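Local atomic coordinates of insect group II chitinase (Ostrinia furnacalis, PDB entry 5Y2A), a protein that probably hydrolyses the beta-1,4 glycosidic bonds of chitin as a family 18 glycoside hydrolase, here the second catalytic domain of an insect group II chitinase. Residues 7-12 / 20-25; 35-40 / 55-60. One frame throughout, in Å; residues are numbered along the deposited sequence.

Contact 1: residues 7-12 / 20-25; sequences CYYTNW and GKYTPG
In the TIM barrel of a family 18 chitinase, the first barrel strand, 4-10, sends Tyr9 outward against the loop that leads on to strand 34-42, and Tyr9 meets Tyr22 and Pro24 of that loop. The two tyrosine rings touch rim to rim. CD1 of Tyr9 lies 3.7 Å from CE1 of Tyr22, the planes are inclined at 52°, and neither ring covers the face of the other. A chi1 of 166° swings the Tyr9 phenol away from its own backbone N and across to the loop, where its OH sits 3.1 Å from CD of Pro24 and packs against the pyrrolidine flank.

No direct hydrogen bond joins the two segments; a water molecule does so instead. It lies 2.6 Å from Tyr9 OH, and the carbonyl oxygens Tyr22 O, at 2.6 Å, and Asn11 O, at 3.2 Å, are both within its donating distance, so it probably shares its protons among such acceptors. The phenol oxygen of a largely apolar interface thus gains a polar partner, and the water ties the end of the strand to the loop backbone.

Around these residues, Phe62 of helix 62-67 touches both Tyr9 and Pro24, and the ring of Phe350 meets Tyr22 edge-to-face. From strand 4-10, Tyr9 also packs on Ile35 of the neighbouring parallel strand 34-42.

Contact 2: residues 35-40 / 55-60; sequences IIYAFA and WLDVEN
Tyr37 and Asp57 meet with their flat groups almost perpendicular, the phenol ring and the carboxylate lying 83° apart. The carboxylate oxygen OD1 stands at the edge of the tyrosine ring, near its plane, and accepts a short hydrogen bond from the hydroxyl, with Tyr37 OH 2.6 Å from Asp57 OD1. Seen from the acceptor, the phenol arrives from above the carboxylate plane, 42° out of it. The ring rim follows the hydroxyl in: CE1 of Tyr37 is 3.5 Å from the same OD1.

Both side chains reach out to make this bond. On the strand, the extended first torsion of Tyr37 (chi1 -167°) turns the long phenol away from the backbone N and directs it toward the helix, where Asp57 points back toward the strand.

The other oxygen is tied to the strand through water. A water molecule donates to Asp57 OD2 at 2.5 Å and to Phe39 O at 2.7 Å, so the two carboxylate oxygens engage two different points of strand 34-42. Asn11 ND2 also bonds OD1, and Ser51 OG bonds OD2. These several donors hold the buried carboxylate in a fixed rotation and would probably favour its charged form. Tyr63 of helix 62-67 meets the Tyr37 ring edge-to-face, and Phe62 and Val66 of that helix touch it too.

Phe39 follows a cis peptide bond, a feature known at the ends of barrel strands in family 18 chitinases. The whole is a buried polar link between the second strand of the TIM barrel and the short helix 54-59, which comes after the antiparallel strand 49-51, set on the outer side of the barrel wall.

Contacts 1 and 2 come in series along the chain, the first closing before the second opens, and their centres are about 9 Å apart. They share the barrel wall: strand 4-10 of contact 1 runs parallel to and beside strand 34-42 of contact 2, with probable backbone hydrogen bonds between Cys7 O and Ile36 N and between Tyr9 O and Ala38 N. Each strand sends a tyrosine, Tyr9 or Tyr37, out to a segment that follows it in sequence, and these two rings meet each other. Asn11 O of contact 1 also packs on Leu56 CD1 of contact 2, at 3.2 Å. Two successive strands of the barrel wall are thus packed against segments that follow them, and the two contacts touch each other.

Contact 1: residues 7-12 / 20-25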
ATOM      1  N   CYS A   7      -4.066 -18.219  16.820  1.00 12.63           N
ATOM      2  CA  CYS A   7      -4.310 -18.079  15.386  1.00 12.77           C
ATOM      3  C   CYS A   7      -4.855 -16.691  15.090  1.00 13.52           C
ATOM      4  O   CYS A   7      -5.897 -16.309  15.630  1.00 12.96           O
ATOM      5  CB  CYS A   7      -5.321 -19.112  14.892  1.00 17.58           C
ATOM      6  SG  CYS A   7      -4.878 -20.848  15.086  1.00 17.89           S
ATOM      7  N   TYR A   8      -4.195 -15.961  14.195  1.00 11.02           N
ATOM      8  CA  TYR A   8      -4.742 -14.699  13.714  1.00 12.87           C
ATOM      9  C   TYR A   8      -5.657 -14.959  12.519  1.00 14.35           C
ATOM     10  O   TYR A   8      -5.239 -15.554  11.518  1.00 12.80           O
ATOM     11  CB  TYR A   8      -3.628 -13.714  13.362  1.00 13.45           C
ATOM     12  CG  TYR A   8      -3.115 -12.999  14.587  1.00 14.64           C
ATOM     13  CD1 TYR A   8      -2.110 -13.554  15.358  1.00 14.83           C
ATOM     14  CD2 TYR A   8      -3.666 -11.785  15.002  1.00 14.61           C
ATOM     15  CE1 TYR A   8      -1.643 -12.919  16.495  1.00 16.67           C
ATOM     16  CE2 TYR A   8      -3.200 -11.143  16.144  1.00 15.41           C
ATOM     17  CZ  TYR A   8      -2.189 -11.720  16.882  1.00 14.91           C
ATOM     18  OH  TYR A   8      -1.716 -11.113  18.025  1.00 15.58           O
ATOM     19  N   TYR A   9      -6.908 -14.532  12.652  1.00 11.98           N
ATOM     20  CA  TYR A   9      -7.886 -14.486  11.577  1.00 13.11           C
ATOM     21  C   TYR A   9      -7.951 -13.036  11.112  1.00 14.67           C
ATOM     22  O   TYR A   9      -8.004 -12.133  11.947  1.00 15.26           O
ATOM     23  CB  TYR A   9      -9.261 -14.944  12.079  1.00 14.09           C
ATOM     24  CG  TYR A   9     -10.392 -14.609  11.127  1.00 14.19           C
ATOM     25  CD1 TYR A   9     -10.683 -15.447  10.065  1.00 18.46           C
ATOM     26  CD2 TYR A   9     -11.125 -13.432  11.256  1.00 15.98           C
ATOM     27  CE1 TYR A   9     -11.697 -15.154   9.179  1.00 17.41           C
ATOM     28  CE2 TYR A   9     -12.139 -13.122  10.362  1.00 15.43           C
ATOM     29  CZ  TYR A   9     -12.414 -13.990   9.324  1.00 17.89           C
ATOM     30  OH  TYR A   9     -13.413 -13.711   8.423  1.00 21.77           O
ATOM     31  N   THR A  10      -7.859 -12.796   9.802  1.00 11.42           N
ATOM     32  CA  THR A  10      -7.865 -11.431   9.271  1.00 12.21           C
ATOM     33  C   THR A  10      -9.150 -11.173   8.492  1.00 13.00           C
ATOM     34  O   THR A  10      -9.472 -11.919   7.561  1.00 14.37           O
ATOM     35  CB  THR A  10      -6.633 -11.158   8.405  1.00 14.63           C
ATOM     36  OG1 THR A  10      -6.693 -11.944   7.209  1.00 13.38           O
ATOM     37  CG2 THR A  10      -5.359 -11.493   9.172  1.00 14.39           C
ATOM     38  N   ASN A  11      -9.906 -10.143   8.908  1.00 13.77           N
ATOM     39  CA  ASN A  11     -11.192  -9.867   8.271  1.00 16.75           C
ATOM     40  C   ASN A  11     -11.036  -9.433   6.808  1.00 18.23           C
ATOM     41  O   ASN A  11     -11.942  -9.668   6.003  1.00 22.22           O
ATOM     42  CB  ASN A  11     -12.013  -8.879   9.121  1.00 14.51           C
ATOM     43  CG  ASN A  11     -11.428  -7.482   9.197  1.00 17.91           C
ATOM     44  OD1 ASN A  11     -10.274  -7.239   8.863  1.00 17.28           O
ATOM     45  ND2 ASN A  11     -12.225  -6.556   9.725  1.00 19.87           N
ATOM     46  N   TRP A  12      -9.929  -8.786   6.446  1.00 15.47           N
ATOM     47  CA  TRP A  12      -9.728  -8.357   5.059  1.00 16.18           C
ATOM     48  C   TRP A  12      -9.402  -9.500   4.091  1.00 16.89           C
ATOM     49  O   TRP A  12      -9.361  -9.266   2.877  1.00 14.67           O
ATOM     50  CB  TRP A  12      -8.640  -7.285   4.998  1.00 15.19           C
ATOM     51  CG  TRP A  12      -7.258  -7.742   5.359  1.00 15.37           C
ATOM     52  CD1 TRP A  12      -6.310  -8.248   4.512  1.00 20.05           C
ATOM     53  CD2 TRP A  12      -6.666  -7.731   6.665  1.00 15.57           C
ATOM     54  NE1 TRP A  12      -5.160  -8.544   5.211  1.00 20.56           N
ATOM     55  CE2 TRP A  12      -5.353  -8.240   6.534  1.00 16.73           C
ATOM     56  CE3 TRP A  12      -7.118  -7.342   7.932  1.00 16.69           C
ATOM     57  CZ2 TRP A  12      -4.482  -8.360   7.623  1.00 16.69           C
ATOM     58  CZ3 TRP A  12      -6.256  -7.473   9.015  1.00 16.54           C
ATOM     59  CH2 TRP A  12      -4.952  -7.973   8.852  1.00 16.95           C
ATOM     60  N   GLY A  20      -8.151 -17.424  -2.987  1.00 17.30           N
ATOM     61  CA  GLY A  20      -7.568 -16.922  -1.753  1.00 17.34           C
ATOM     62  C   GLY A  20      -8.553 -16.490  -0.687  1.00 18.11           C
ATOM     63  O   GLY A  20      -8.166 -16.209   0.448  1.00 15.63           O
ATOM     64  N   LYS A  21      -9.831 -16.419  -1.050  1.00 15.41           N
ATOM     65  CA  LYS A  21     -10.855 -15.923  -0.141  1.00 16.19           C
ATOM     66  C   LYS A  21     -10.929 -16.769   1.124  1.00 15.95           C
ATOM     67  O   LYS A  21     -10.981 -17.999   1.064  1.00 16.86           O
ATOM     68  CB  LYS A  21     -12.203 -15.920  -0.860  1.00 19.82           C
ATOM     69  CG  LYS A  21     -13.366 -15.403  -0.042  1.00 26.33           C
ATOM     70  CD  LYS A  21     -14.666 -15.591  -0.808  1.00 25.89           C
ATOM     71  CE  LYS A  21     -15.772 -14.697  -0.260  1.00 32.78           C
ATOM     72  NZ  LYS A  21     -15.667 -13.292  -0.719  1.00 41.57           N
ATOM     73  N   TYR A  22     -10.918 -16.103   2.275  1.00 15.82           N
ATOM     74  CA  TYR A  22     -10.956 -16.776   3.568  1.00 15.25           C
ATOM     75  C   TYR A  22     -12.074 -16.166   4.397  1.00 16.51           C
ATOM     76  O   TYR A  22     -12.106 -14.946   4.602  1.00 16.79           O
ATOM     77  CB  TYR A  22      -9.613 -16.648   4.290  1.00 12.35           C
ATOM     78  CG  TYR A  22      -9.427 -17.602   5.456  1.00 15.25           C
ATOM     79  CD1 TYR A  22     -10.009 -17.348   6.693  1.00 17.41           C
ATOM     80  CD2 TYR A  22      -8.650 -18.750   5.319  1.00 14.14           C
ATOM     81  CE1 TYR A  22      -9.833 -18.218   7.764  1.00 16.51           C
ATOM     82  CE2 TYR A  22      -8.462 -19.622   6.382  1.00 15.27           C
ATOM     83  CZ  TYR A  22      -9.056 -19.351   7.600  1.00 16.09           C
ATOM     84  OH  TYR A  22      -8.867 -20.216   8.651  1.00 16.10           O
ATOM     85  N   THR A  23     -12.988 -17.013   4.870  1.00 18.71           N
ATOM     86  CA  THR A  23     -14.157 -16.582   5.622  1.00 18.36           C
ATOM     87  C   THR A  23     -14.158 -17.265   6.990  1.00 17.37           C
ATOM     88  O   THR A  23     -13.354 -18.181   7.227  1.00 15.77           O
ATOM     89  CB  THR A  23     -15.445 -16.910   4.853  1.00 20.51           C
ATOM     90  OG1 THR A  23     -15.727 -18.308   4.969  1.00 20.35           O
ATOM     91  CG2 THR A  23     -15.303 -16.554   3.378  1.00 23.37           C
ATOM     92  N   PRO A  24     -15.024 -16.850   7.919  1.00 18.66           N
ATOM     93  CA  PRO A  24     -15.121 -17.583   9.197  1.00 18.90           C
ATOM     94  C   PRO A  24     -15.369 -19.072   9.029  1.00 16.98           C
ATOM     95  O   PRO A  24     -14.905 -19.865   9.857  1.00 17.38           O
ATOM     96  CB  PRO A  24     -16.292 -16.886   9.902  1.00 20.17           C
ATOM     97  CG  PRO A  24     -16.262 -15.496   9.361  1.00 17.11           C
ATOM     98  CD  PRO A  24     -15.859 -15.631   7.924  1.00 16.75           C
ATOM     99  N   GLY A  25     -16.077 -19.474   7.972  1.00 19.35           N
ATOM    100  CA  GLY A  25     -16.314 -20.877   7.695  1.00 21.52           C
ATOM    101  C   GLY A  25     -15.081 -21.658   7.291  1.00 19.88           C
ATOM    102  O   GLY A  25     -15.128 -22.892   7.298  1.00 18.47           O
TER
HETATM  103  O   HOH W   1     -12.330 -12.840   6.170  1.00 20.75           O

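Contact 2: residues 35-40 / 55-60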
ATOM      1  N   ILE A  35      -8.136 -17.785  19.043  1.00 14.61           N
ATOM      2  CA  ILE A  35      -8.274 -17.084  17.770  1.00 14.27           C
ATOM      3  C   ILE A  35      -8.314 -15.591  18.065  1.00 14.00           C
ATOM      4  O   ILE A  35      -9.029 -15.156  18.974  1.00 14.84           O
ATOM      5  CB  ILE A  35      -9.540 -17.523  17.009  1.00 13.59           C
ATOM      6  CG1 ILE A  35      -9.465 -19.009  16.674  1.00 14.67           C
ATOM      7  CG2 ILE A  35      -9.736 -16.690  15.733  1.00 13.86           C
ATOM      8  CD1 ILE A  35     -10.743 -19.553  16.075  1.00 17.78           C
ATOM      9  N   ILE A  36      -7.549 -14.812  17.305  1.00 10.77           N
ATOM     10  CA  ILE A  36      -7.555 -13.357  17.408  1.00 14.05           C
ATOM     11  C   ILE A  36      -8.204 -12.814  16.143  1.00 14.61           C
ATOM     12  O   ILE A  36      -7.753 -13.115  15.028  1.00 12.20           O
ATOM     13  CB  ILE A  36      -6.138 -12.782  17.562  1.00 14.61           C
ATOM     14  CG1 ILE A  36      -5.381 -13.436  18.725  1.00 15.53           C
ATOM     15  CG2 ILE A  36      -6.218 -11.270  17.770  1.00 14.42           C
ATOM     16  CD1 ILE A  36      -6.095 -13.406  20.042  1.00 17.57           C
ATOM     17  N   TYR A  37      -9.251 -12.004  16.314  1.00 13.35           N
ATOM     18  CA  TYR A  37      -9.953 -11.372  15.196  1.00 14.28           C
ATOM     19  C   TYR A  37      -9.235 -10.070  14.859  1.00 12.97           C
ATOM     20  O   TYR A  37      -9.377  -9.070  15.566  1.00 14.39           O
ATOM     21  CB  TYR A  37     -11.418 -11.136  15.553  1.00 14.89           C
ATOM     22  CG  TYR A  37     -12.305 -10.783  14.374  1.00 14.81           C
ATOM     23  CD1 TYR A  37     -12.184  -9.558  13.726  1.00 16.57           C
ATOM     24  CD2 TYR A  37     -13.279 -11.670  13.923  1.00 15.97           C
ATOM     25  CE1 TYR A  37     -12.993  -9.233  12.640  1.00 13.89           C
ATOM     26  CE2 TYR A  37     -14.094 -11.352  12.845  1.00 16.35           C
ATOM     27  CZ  TYR A  37     -13.946 -10.129  12.212  1.00 17.22           C
ATOM     28  OH  TYR A  37     -14.741  -9.799  11.137  1.00 16.40           O
ATOM     29  N   ALA A  38      -8.480 -10.070  13.759  1.00 14.61           N
ATOM     30  CA  ALA A  38      -7.725  -8.903  13.311  1.00 14.12           C
ATOM     31  C   ALA A  38      -8.450  -8.241  12.144  1.00 14.07           C
ATOM     32  O   ALA A  38      -8.838  -8.928  11.194  1.00 14.57           O
ATOM     33  CB  ALA A  38      -6.311  -9.307  12.878  1.00 14.03           C
ATOM     34  N   PHE A  39      -8.668  -6.921  12.218  1.00 13.70           N
ATOM     35  CA  PHE A  39      -8.380  -6.052  13.363  1.00 13.92           C
ATOM     36  C   PHE A  39      -9.559  -5.115  13.610  1.00 18.12           C
ATOM     37  O   PHE A  39     -10.219  -4.673  12.657  1.00 14.83           O
ATOM     38  CB  PHE A  39      -7.155  -5.150  13.123  1.00 14.69           C
ATOM     39  CG  PHE A  39      -5.827  -5.838  13.211  1.00 16.70           C
ATOM     40  CD1 PHE A  39      -5.356  -6.324  14.420  1.00 17.00           C
ATOM     41  CD2 PHE A  39      -5.019  -5.944  12.088  1.00 21.40           C
ATOM     42  CE1 PHE A  39      -4.115  -6.938  14.502  1.00 16.71           C
ATOM     43  CE2 PHE A  39      -3.777  -6.553  12.160  1.00 17.23           C
ATOM     44  CZ  PHE A  39      -3.327  -7.051  13.371  1.00 17.23           C
ATOM     45  N   ALA A  40      -9.781  -4.759  14.870  1.00 13.34           N
ATOM     46  CA  ALA A  40     -10.508  -3.536  15.182  1.00 17.67           C
ATOM     47  C   ALA A  40      -9.513  -2.379  15.248  1.00 16.34           C
ATOM     48  O   ALA A  40      -8.295  -2.580  15.275  1.00 16.08           O
ATOM     49  CB  ALA A  40     -11.285  -3.671  16.495  1.00 15.21           C
ATOM     50  N   TRP A  55     -19.415  -3.307   7.556  1.00 18.72           N
ATOM     51  CA  TRP A  55     -20.177  -4.127   6.626  1.00 21.78           C
ATOM     52  C   TRP A  55     -19.870  -5.612   6.813  1.00 23.54           C
ATOM     53  O   TRP A  55     -20.785  -6.441   6.831  1.00 23.15           O
ATOM     54  CB  TRP A  55     -19.895  -3.686   5.187  1.00 21.66           C
ATOM     55  CG  TRP A  55     -20.757  -4.402   4.219  1.00 24.18           C
ATOM     56  CD1 TRP A  55     -22.066  -4.133   3.933  1.00 27.90           C
ATOM     57  CD2 TRP A  55     -20.403  -5.543   3.440  1.00 23.62           C
ATOM     58  NE1 TRP A  55     -22.539  -5.025   3.005  1.00 27.47           N
ATOM     59  CE2 TRP A  55     -21.537  -5.904   2.689  1.00 26.23           C
ATOM     60  CE3 TRP A  55     -19.231  -6.290   3.296  1.00 23.70           C
ATOM     61  CZ2 TRP A  55     -21.535  -6.977   1.809  1.00 25.34           C
ATOM     62  CZ3 TRP A  55     -19.234  -7.359   2.427  1.00 27.14           C
ATOM     63  CH2 TRP A  55     -20.378  -7.691   1.690  1.00 28.21           C
ATOM     64  N   LEU A  56     -18.589  -5.972   6.948  1.00 19.76           N
ATOM     65  CA  LEU A  56     -18.242  -7.371   7.202  1.00 21.30           C
ATOM     66  C   LEU A  56     -18.435  -7.751   8.665  1.00 19.11           C
ATOM     67  O   LEU A  56     -19.083  -8.761   8.971  1.00 18.04           O
ATOM     68  CB  LEU A  56     -16.792  -7.659   6.810  1.00 21.66           C
ATOM     69  CG  LEU A  56     -16.435  -8.213   5.433  1.00 26.50           C
ATOM     70  CD1 LEU A  56     -15.024  -8.772   5.502  1.00 24.53           C
ATOM     71  CD2 LEU A  56     -17.427  -9.264   4.962  1.00 22.96           C
ATOM     72  N   ASP A  57     -17.840  -6.976   9.576  1.00 18.17           N
ATOM     73  CA  ASP A  57     -17.755  -7.391  10.975  1.00 17.21           C
ATOM     74  C   ASP A  57     -19.132  -7.459  11.620  1.00 21.96           C
ATOM     75  O   ASP A  57     -19.400  -8.346  12.439  1.00 18.13           O
ATOM     76  CB  ASP A  57     -16.873  -6.421  11.765  1.00 16.38           C
ATOM     77  CG  ASP A  57     -15.459  -6.341  11.240  1.00 16.73           C
ATOM     78  OD1 ASP A  57     -15.008  -7.287  10.556  1.00 18.82           O
ATOM     79  OD2 ASP A  57     -14.791  -5.332  11.550  1.00 18.89           O
ATOM     80  N   VAL A  58     -20.005  -6.516  11.280  1.00 20.05           N
ATOM     81  CA  VAL A  58     -21.270  -6.312  11.980  1.00 20.55           C
ATOM     82  C   VAL A  58     -22.454  -6.656  11.088  1.00 23.46           C
ATOM     83  O   VAL A  58     -23.230  -7.564  11.396  1.00 21.88           O
ATOM     84  CB  VAL A  58     -21.373  -4.870  12.522  1.00 22.63           C
ATOM     85  CG1 VAL A  58     -22.738  -4.632  13.153  1.00 23.33           C
ATOM     86  CG2 VAL A  58     -20.264  -4.609  13.527  1.00 25.20           C
ATOM     87  N   GLU A  59     -22.592  -5.960   9.955  1.00 24.14           N
ATOM     88  CA  GLU A  59     -23.721  -6.195   9.058  1.00 24.54           C
ATOM     89  C   GLU A  59     -23.785  -7.651   8.616  1.00 25.03           C
ATOM     90  O   GLU A  59     -24.848  -8.280   8.652  1.00 23.59           O
ATOM     91  CB  GLU A  59     -23.620  -5.274   7.841  1.00 26.45           C
ATOM     92  CG  GLU A  59     -23.920  -3.816   8.120  1.00 32.04           C
ATOM     93  CD  GLU A  59     -25.145  -3.631   8.987  1.00 37.74           C
ATOM     94  OE1 GLU A  59     -26.234  -4.095   8.582  1.00 38.27           O
ATOM     95  OE2 GLU A  59     -25.020  -3.020  10.070  1.00 46.88           O
ATOM     96  N   ASN A  60     -22.648  -8.216   8.217  1.00 19.30           N
ATOM     97  CA  ASN A  60     -22.598  -9.607   7.798  1.00 17.45           C
ATOM     98  C   ASN A  60     -22.159 -10.535   8.922  1.00 18.94           C
ATOM     99  O   ASN A  60     -21.889 -11.716   8.673  1.00 21.71           O
ATOM    100  CB  ASN A  60     -21.699  -9.751   6.569  1.00 21.24           C
ATOM    101  CG  ASN A  60     -22.387  -9.280   5.303  1.00 25.42           C
ATOM    102  OD1 ASN A  60     -23.035 -10.061   4.612  1.00 27.95           O
ATOM    103  ND2 ASN A  60     -22.288  -7.987   5.018  1.00 24.99           N
TER
HETATM  104  O   HOH W   2     -12.876  -4.525  12.975  1.00 15.90           O